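Local atomic coordinates of aldehyde dehydrogenase 21 (ALDH21) (Physcomitrella patens subsp. patens, PDB entry 5N5S), a protein that probably oxidises D-glyceraldehyde 3-phosphate to 3-phosphoglycerate with NADP(+) as the electron acceptor, as a member of the aldehyde dehydrogenase family. Residues R134-R139 against W188-N193; T123-K128 against S215-S220. All blocks are in the same frame, centred on the assembly; numbering follows the deposited sequence.

In the fold
Both contacts are buried, and their centres lie about 10 Å apart. Contact 2 joins helix 115-126 to the start of helix 219-229. Contact 1 joins the next helix, 130-151, to the loop that leads into helix 193-205. In each, a helix glutamate binds two consecutive backbone N-H groups at the start of another helix. The grips differ: E136 uses one oxygen in contact 1, while E125 uses both in contact 2. The contacts meet through K128, whose NZ is 2.7 Å from E136 OE1. Their places differ too. Contact 1 reaches the nicotinamide end of NADP and the succinate site, whereas contact 2 reaches the 2'-phosphate on the adenosine side.

Contact 1 (R134-R139 against W188-N193); sequences RGEVTR and WNFPLN. With NAP (NADP nicotinamide-adenine-dinucleotide phosphate), chain G.
E136 reaches from helix 130-151 to the loop 188-193 and binds it with a single carboxylate oxygen. Its CG is anti to the backbone N (chi1 -163°) and the chain runs on extended, which carries OE2 to the loop backbone. N193 N donates to the anti lone pair of E136 OE2 at 2.8 Å, and the bond is nearly straight at 168°. L192 N meets E136 OE2 nearly along its C-O axis, also at 2.8 Å, but less straight. The other oxygen, OE1, has a salt bridge to K128. The carboxylate is thus buried between two N-H groups and a lysine, which would probably favour its charged form. Replacing E136 by an alanine removes the carboxylate, and is likely to leave the two N-H groups without their acceptor and K128 without its carboxylate mate. F190 approaches obliquely, its CD2 3.8 Å from E136 CD, with ring and carboxylate planes 64° apart. R139, one turn further along the helix, stands roughly perpendicular to the N193 side chain, and the N193 amide lies over one face of its guanidinium. R139 NH2 also pairs with D477. At the far end of the loop, W188 N donates to NAP O2N at 3.1 Å. R139 and N189 bind succinate in a crystal structure of this protein. The loop, tied here to helix 130-151, lines the cofactor and succinate sites of the aldehyde dehydrogenase fold.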
loop_
_atom_site.group_PDB
_atom_site.type_symbol
_atom_site.label_atom_id
_atom_site.label_comp_id
_atom_site.label_asym_id
_atom_site.label_seq_id
_atom_site.Cartn_x
_atom_site.Cartn_y
_atom_site.Cartn_z
ATOM N N ARG B 134 26.832 -20.744 12.212
ATOM C CA ARG B 134 26.842 -20.580 10.754
ATOM C C ARG B 134 25.467 -20.115 10.280
ATOM O O ARG B 134 25.381 -19.229 9.429
ATOM C CB ARG B 134 27.238 -21.885 10.051
ATOM C CG ARG B 134 28.730 -22.168 10.104
ATOM C CD ARG B 134 29.078 -23.388 9.278
ATOM N NE ARG B 134 30.429 -23.867 9.565
ATOM C CZ ARG B 134 30.711 -25.066 10.062
ATOM N NH1 ARG B 134 29.738 -25.933 10.316
ATOM N NH2 ARG B 134 31.967 -25.408 10.307
ATOM N N GLY B 135 24.423 -20.682 10.893
ATOM C CA GLY B 135 23.028 -20.347 10.653
ATOM C C GLY B 135 22.710 -18.906 10.992
ATOM O O GLY B 135 21.916 -18.280 10.288
ATOM N N GLU B 136 23.346 -18.361 12.060
ATOM C CA GLU B 136 23.190 -16.971 12.495
ATOM C C GLU B 136 23.884 -15.987 11.529
ATOM O O GLU B 136 23.353 -14.899 11.292
ATOM C CB GLU B 136 23.684 -16.768 13.934
ATOM C CG GLU B 136 23.158 -15.472 14.548
ATOM C CD GLU B 136 23.757 -15.005 15.859
ATOM O OE1 GLU B 136 24.189 -15.860 16.663
ATOM O OE2 GLU B 136 23.755 -13.778 16.103
ATOM N N VAL B 137 25.053 -16.371 10.972
ATOM C CA VAL B 137 25.785 -15.539 10.006
ATOM C C VAL B 137 24.959 -15.435 8.710
ATOM O O VAL B 137 24.814 -14.336 8.175
ATOM C CB VAL B 137 27.249 -15.993 9.753
ATOM C CG1 VAL B 137 28.011 -14.938 8.961
ATOM C CG2 VAL B 137 27.978 -16.283 11.062
ATOM N N THR B 138 24.361 -16.564 8.261
ATOM C CA THR B 138 23.494 -16.638 7.076
ATOM C C THR B 138 22.252 -15.736 7.252
ATOM O O THR B 138 21.882 -15.020 6.319
ATOM C CB THR B 138 23.145 -18.111 6.759
ATOM O OG1 THR B 138 24.359 -18.839 6.541
ATOM C CG2 THR B 138 22.238 -18.259 5.519
ATOM N N ARG B 139 21.643 -15.769 8.464
ATOM C CA ARG B 139 20.486 -14.972 8.881
ATOM C C ARG B 139 20.824 -13.479 8.861
ATOM O O ARG B 139 19.987 -12.665 8.467
ATOM C CB ARG B 139 20.066 -15.372 10.307
ATOM C CG ARG B 139 19.135 -16.570 10.380
ATOM C CD ARG B 139 17.746 -16.151 10.826
ATOM N NE ARG B 139 17.485 -16.446 12.236
ATOM C CZ ARG B 139 16.449 -15.966 12.916
ATOM N NH1 ARG B 139 16.280 -16.287 14.193
ATOM N NH2 ARG B 139 15.579 -15.155 12.328
ATOM N N TRP B 188 22.947 -11.333 24.746
ATOM C CA TRP B 188 24.064 -12.233 24.490
ATOM C C TRP B 188 23.761 -13.397 23.522
ATOM O O TRP B 188 24.694 -13.847 22.861
ATOM C CB TRP B 188 24.672 -12.782 25.823
ATOM C CG TRP B 188 23.860 -13.866 26.486
ATOM C CD1 TRP B 188 22.951 -13.710 27.491
ATOM C CD2 TRP B 188 23.827 -15.255 26.128
ATOM N NE1 TRP B 188 22.345 -14.912 27.773
ATOM C CE2 TRP B 188 22.854 -15.876 26.943
ATOM C CE3 TRP B 188 24.526 -16.040 25.191
ATOM C CZ2 TRP B 188 22.555 -17.239 26.845
ATOM C CZ3 TRP B 188 24.218 -17.386 25.083
ATOM C CH2 TRP B 188 23.252 -17.974 25.910
ATOM N N ASN B 189 22.522 -13.953 23.514
ATOM C CA ASN B 189 22.198 -15.194 22.788
ATOM C C ASN B 189 22.309 -15.114 21.256
ATOM O O ASN B 189 22.736 -16.107 20.662
ATOM C CB ASN B 189 20.868 -15.808 23.209
ATOM C CG ASN B 189 19.691 -14.884 23.292
ATOM O OD1 ASN B 189 19.759 -13.781 23.854
ATOM N ND2 ASN B 189 18.552 -15.388 22.844
ATOM N N PHE B 190 21.983 -13.977 20.620
ATOM C CA PHE B 190 22.224 -13.826 19.179
ATOM C C PHE B 190 23.023 -12.547 19.055
ATOM O O PHE B 190 22.439 -11.484 18.816
ATOM C CB PHE B 190 20.934 -13.791 18.355
ATOM C CG PHE B 190 20.182 -15.093 18.271
ATOM C CD1 PHE B 190 19.299 -15.471 19.276
ATOM C CD2 PHE B 190 20.313 -15.915 17.161
ATOM C CE1 PHE B 190 18.591 -16.671 19.192
ATOM C CE2 PHE B 190 19.601 -17.113 17.071
ATOM C CZ PHE B 190 18.742 -17.482 18.087
ATOM N N PRO B 191 24.352 -12.602 19.328
ATOM C CA PRO B 191 25.139 -11.360 19.342
ATOM C C PRO B 191 25.388 -10.711 17.986
ATOM O O PRO B 191 25.960 -9.622 17.942
ATOM C CB PRO B 191 26.446 -11.765 20.039
ATOM C CG PRO B 191 26.548 -13.206 19.894
ATOM C CD PRO B 191 25.188 -13.777 19.658
ATOM N N LEU B 192 24.972 -11.360 16.898
ATOM C CA LEU B 192 25.163 -10.806 15.569
ATOM C C LEU B 192 23.833 -10.455 14.913
ATOM O O LEU B 192 23.644 -9.304 14.524
ATOM C CB LEU B 192 26.004 -11.757 14.695
ATOM C CG LEU B 192 26.425 -11.251 13.318
ATOM C CD1 LEU B 192 27.476 -10.147 13.415
ATOM C CD2 LEU B 192 26.920 -12.387 12.456
ATOM N N ASN B 193 22.922 -11.427 14.792
ATOM C CA ASN B 193 21.624 -11.246 14.144
ATOM C C ASN B 193 20.736 -10.213 14.832
ATOM O O ASN B 193 20.089 -9.436 14.128
ATOM C CB ASN B 193 20.894 -12.580 13.965
ATOM C CG ASN B 193 19.736 -12.545 12.986
ATOM O OD1 ASN B 193 19.886 -12.195 11.812
ATOM N ND2 ASN B 193 18.560 -12.935 13.442
HETATM P PA NAP G . 19.658 -8.835 29.695
HETATM O O1A NAP G . 18.464 -8.069 30.129
HETATM O O2A NAP G . 20.493 -9.391 30.854
HETATM O O5B NAP G . 20.681 -7.904 28.892
HETATM C C5B NAP G . 20.517 -7.359 27.568
HETATM C C4B NAP G . 21.423 -6.157 27.442
HETATM O O4B NAP G . 21.016 -5.129 28.376
HETATM C C3B NAP G . 22.917 -6.385 27.691
HETATM O O3B NAP G . 23.677 -5.673 26.718
HETATM C C2B NAP G . 23.120 -5.831 29.100
HETATM O O2B NAP G . 24.471 -5.483 29.467
HETATM C C1B NAP G . 22.150 -4.656 29.079
HETATM N N9A NAP G . 21.705 -4.017 30.316
HETATM C C8A NAP G . 21.231 -4.630 31.447
HETATM N N7A NAP G . 20.835 -3.798 32.379
HETATM C C5A NAP G . 21.060 -2.547 31.824
HETATM C C6A NAP G . 20.829 -1.237 32.298
HETATM N N6A NAP G . 20.273 -0.965 33.480
HETATM N N1A NAP G . 21.164 -0.204 31.488
HETATM C C2A NAP G . 21.689 -0.472 30.286
HETATM N N3A NAP G . 21.947 -1.663 29.729
HETATM C C4A NAP G . 21.605 -2.667 30.554
HETATM O O3 NAP G . 19.478 -10.078 28.706
HETATM P PN NAP G . 20.426 -11.254 28.180
HETATM O O1N NAP G . 20.730 -12.172 29.301
HETATM O O2N NAP G . 21.548 -10.667 27.416
HETATM O O5D NAP G . 19.421 -11.990 27.180
HETATM C C5D NAP G . 18.380 -12.876 27.663
HETATM C C4D NAP G . 17.002 -12.258 27.565
HETATM O O4D NAP G . 16.826 -11.645 26.264
HETATM C C3D NAP G . 15.849 -13.251 27.677
HETATM O O3D NAP G . 14.769 -12.728 28.446
HETATM C C2D NAP G . 15.472 -13.453 26.211
HETATM O O2D NAP G . 14.163 -13.948 25.969
HETATM C C1D NAP G . 15.569 -11.982 25.714
HETATM N N1N NAP G . 15.676 -11.934 24.196
HETATM C C2N NAP G . 14.660 -11.318 23.434
HETATM C C3N NAP G . 14.719 -11.404 22.052
HETATM C C7N NAP G . 13.639 -10.915 21.105
HETATM O O7N NAP G . 13.861 -10.904 19.875
HETATM N N7N NAP G . 12.492 -10.469 21.628
HETATM C C4N NAP G . 15.792 -12.080 21.468
HETATM C C5N NAP G . 16.775 -12.664 22.251
HETATM C C6N NAP G . 16.703 -12.574 23.610
HETATM P P2B NAP G . 25.583 -6.506 30.000
HETATM O O1X NAP G . 25.277 -7.962 29.744
HETATM O O2X NAP G . 25.776 -6.168 31.498
HETATM O O3X NAP G . 26.778 -5.996 29.196
#

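Contact 2 (T123-K128 against S215-S220); sequences TMESGK and SRTPLS. With NAP (NADP nicotinamide-adenine-dinucleotide phosphate), chain G.
E125 grips the start of helix 219-229 with both carboxylate oxygens, although it belongs to a different helix, 115-126. The segment 215-220 follows strand 209-212, one of the parallel strands of the sheet in the Rossmann-like NADP-binding domain, so the contact sits at a strand-to-helix turn. E125 CG lies between its own backbone N and carbonyl carbon (chi1 76°), and the extended chain beyond it points the carboxylate at the helix start. L219 N donates to the syn lone pair of E125 OE1 at 2.9 Å, through a bent bond. S220 N comes to OE2 from the syn side, 23° out of the carboxylate plane. S220 OG donates to E125 OE2 nearly along its C-O axis, at 2.7 Å. Three donors therefore hold the buried carboxylate, and the nearby helix start would probably stabilise its negative charge. P218 has no N-H to give, but P218 CD rests 3.5 Å from E125 OE1. L219 CB packs against the same oxygen, and the L219 and E125 side chains run alongside each other, pointing opposite ways. M124 adds an apolar touch at right angles to L219, with M124 CE 3.8 Å from L219 CD2. T217 CG2 lies 3.3 Å from the E125 carbonyl O. K61 NZ binds both E125 O and R216 O, joining the two backbones beside this threonine. At the other end of 215-220, S215 holds the NADP 2'-phosphate: its N donates to NAP O3X at 2.8 Å, and its OG donates to the same oxygen at 2.7 Å.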
loop_
_atom_site.group_PDB
_atom_site.type_symbol
_atom_site.label_atom_id
_atom_site.label_comp_id
_atom_site.label_asym_id
_atom_site.label_seq_id
_atom_site.Cartn_x
_atom_site.Cartn_y
_atom_site.Cartn_z
ATOM N N THR B 123 30.564 -18.882 18.070
ATOM C CA THR B 123 30.597 -20.138 18.836
ATOM C C THR B 123 31.442 -19.983 20.104
ATOM O O THR B 123 31.020 -20.403 21.183
ATOM C CB THR B 123 31.115 -21.285 17.928
ATOM O OG1 THR B 123 30.107 -21.612 16.980
ATOM C CG2 THR B 123 31.497 -22.554 18.701
ATOM N N MET B 124 32.627 -19.374 19.957
ATOM C CA MET B 124 33.595 -19.156 21.027
ATOM C C MET B 124 33.064 -18.262 22.151
ATOM O O MET B 124 33.162 -18.643 23.321
ATOM C CB MET B 124 34.908 -18.618 20.434
ATOM C CG MET B 124 36.041 -18.487 21.426
ATOM S SD MET B 124 36.134 -16.812 22.099
ATOM C CE MET B 124 36.874 -15.934 20.703
ATOM N N GLU B 125 32.509 -17.091 21.803
ATOM C CA GLU B 125 32.043 -16.113 22.778
ATOM C C GLU B 125 30.645 -16.385 23.349
ATOM O O GLU B 125 30.314 -15.801 24.382
ATOM C CB GLU B 125 32.140 -14.682 22.212
ATOM C CG GLU B 125 31.067 -14.317 21.195
ATOM C CD GLU B 125 31.038 -12.865 20.757
ATOM O OE1 GLU B 125 31.640 -12.015 21.448
ATOM O OE2 GLU B 125 30.395 -12.574 19.724
ATOM N N SER B 126 29.827 -17.237 22.699
ATOM C CA SER B 126 28.463 -17.512 23.175
ATOM C C SER B 126 28.248 -18.937 23.685
ATOM O O SER B 126 27.389 -19.148 24.546
ATOM C CB SER B 126 27.428 -17.160 22.108
ATOM O OG SER B 126 27.468 -18.060 21.013
ATOM N N GLY B 127 29.016 -19.887 23.150
ATOM C CA GLY B 127 28.918 -21.296 23.516
ATOM C C GLY B 127 27.964 -22.086 22.646
ATOM O O GLY B 127 27.726 -23.267 22.911
ATOM N N LYS B 128 27.401 -21.440 21.606
ATOM C CA LYS B 128 26.462 -22.092 20.694
ATOM C C LYS B 128 27.181 -22.997 19.689
ATOM O O LYS B 128 28.276 -22.641 19.252
ATOM C CB LYS B 128 25.530 -21.083 19.995
ATOM C CG LYS B 128 26.174 -20.203 18.915
ATOM C CD LYS B 128 25.142 -19.470 18.072
ATOM C CE LYS B 128 24.520 -18.298 18.797
ATOM N NZ LYS B 128 23.214 -17.917 18.201
ATOM N N SER B 215 28.261 -7.430 27.301
ATOM C CA SER B 215 29.653 -7.535 27.760
ATOM C C SER B 215 30.264 -8.911 27.527
ATOM O O SER B 215 31.441 -9.001 27.184
ATOM C CB SER B 215 29.759 -7.176 29.238
ATOM O OG SER B 215 29.503 -5.798 29.448
ATOM N N ARG B 216 29.465 -9.976 27.724
ATOM C CA ARG B 216 29.886 -11.369 27.552
ATOM C C ARG B 216 30.093 -11.749 26.079
ATOM O O ARG B 216 30.931 -12.608 25.794
ATOM C CB ARG B 216 28.883 -12.326 28.219
ATOM C CG ARG B 216 28.955 -12.338 29.748
ATOM C CD ARG B 216 27.774 -13.058 30.373
ATOM N NE ARG B 216 26.525 -12.315 30.201
ATOM C CZ ARG B 216 25.325 -12.769 30.550
ATOM N NH1 ARG B 216 25.194 -13.976 31.093
ATOM N NH2 ARG B 216 24.245 -12.023 30.351
ATOM N N THR B 217 29.321 -11.129 25.152
ATOM C CA THR B 217 29.385 -11.415 23.707
ATOM C C THR B 217 29.581 -10.127 22.840
ATOM O O THR B 217 28.707 -9.814 22.024
ATOM C CB THR B 217 28.145 -12.226 23.255
ATOM O OG1 THR B 217 26.984 -11.398 23.361
ATOM C CG2 THR B 217 27.950 -13.537 24.028
ATOM N N PRO B 218 30.710 -9.381 22.947
ATOM C CA PRO B 218 30.826 -8.141 22.159
ATOM C C PRO B 218 31.504 -8.243 20.795
ATOM O O PRO B 218 31.342 -7.336 19.985
ATOM C CB PRO B 218 31.622 -7.229 23.087
ATOM C CG PRO B 218 32.507 -8.167 23.878
ATOM C CD PRO B 218 31.872 -9.540 23.855
ATOM N N LEU B 219 32.296 -9.305 20.569
ATOM C CA LEU B 219 33.117 -9.558 19.381
ATOM C C LEU B 219 32.357 -9.494 18.061
ATOM O O LEU B 219 32.873 -8.912 17.109
ATOM C CB LEU B 219 33.854 -10.901 19.523
ATOM C CG LEU B 219 35.220 -10.954 20.249
ATOM C CD1 LEU B 219 35.239 -10.160 21.551
ATOM C CD2 LEU B 219 35.598 -12.374 20.554
ATOM N N SER B 220 31.135 -10.072 18.008
ATOM C CA SER B 220 30.276 -10.071 16.816
ATOM C C SER B 220 29.929 -8.654 16.399
ATOM O O SER B 220 30.008 -8.336 15.211
ATOM C CB SER B 220 29.003 -10.864 17.068
ATOM O OG SER B 220 29.346 -12.222 17.261
HETATM P PA NAP G . 19.658 -8.835 29.695
HETATM O O1A NAP G . 18.464 -8.069 30.129
HETATM O O2A NAP G . 20.493 -9.391 30.854
HETATM O O5B NAP G . 20.681 -7.904 28.892
HETATM C C5B NAP G . 20.517 -7.359 27.568
HETATM C C4B NAP G . 21.423 -6.157 27.442
HETATM O O4B NAP G . 21.016 -5.129 28.376
HETATM C C3B NAP G . 22.917 -6.385 27.691
HETATM O O3B NAP G . 23.677 -5.673 26.718
HETATM C C2B NAP G . 23.120 -5.831 29.100
HETATM O O2B NAP G . 24.471 -5.483 29.467
HETATM C C1B NAP G . 22.150 -4.656 29.079
HETATM N N9A NAP G . 21.705 -4.017 30.316
HETATM C C8A NAP G . 21.231 -4.630 31.447
HETATM N N7A NAP G . 20.835 -3.798 32.379
HETATM C C5A NAP G . 21.060 -2.547 31.824
HETATM C C6A NAP G . 20.829 -1.237 32.298
HETATM N N6A NAP G . 20.273 -0.965 33.480
HETATM N N1A NAP G . 21.164 -0.204 31.488
HETATM C C2A NAP G . 21.689 -0.472 30.286
HETATM N N3A NAP G . 21.947 -1.663 29.729
HETATM C C4A NAP G . 21.605 -2.667 30.554
HETATM O O3 NAP G . 19.478 -10.078 28.706
HETATM P PN NAP G . 20.426 -11.254 28.180
HETATM O O1N NAP G . 20.730 -12.172 29.301
HETATM O O2N NAP G . 21.548 -10.667 27.416
HETATM O O5D NAP G . 19.421 -11.990 27.180
HETATM C C5D NAP G . 18.380 -12.876 27.663
HETATM C C4D NAP G . 17.002 -12.258 27.565
HETATM O O4D NAP G . 16.826 -11.645 26.264
HETATM C C3D NAP G . 15.849 -13.251 27.677
HETATM O O3D NAP G . 14.769 -12.728 28.446
HETATM C C2D NAP G . 15.472 -13.453 26.211
HETATM O O2D NAP G . 14.163 -13.948 25.969
HETATM C C1D NAP G . 15.569 -11.982 25.714
HETATM N N1N NAP G . 15.676 -11.934 24.196
HETATM C C2N NAP G . 14.660 -11.318 23.434
HETATM C C3N NAP G . 14.719 -11.404 22.052
HETATM C C7N NAP G . 13.639 -10.915 21.105
HETATM O O7N NAP G . 13.861 -10.904 19.875
HETATM N N7N NAP G . 12.492 -10.469 21.628
HETATM C C4N NAP G . 15.792 -12.080 21.468
HETATM C C5N NAP G . 16.775 -12.664 22.251
HETATM C C6N NAP G . 16.703 -12.574 23.610
HETATM P P2B NAP G . 25.583 -6.506 30.000
HETATM O O1X NAP G . 25.277 -7.962 29.744
HETATM O O2X NAP G . 25.776 -6.168 31.498
HETATM O O3X NAP G . 26.778 -5.996 29.196
#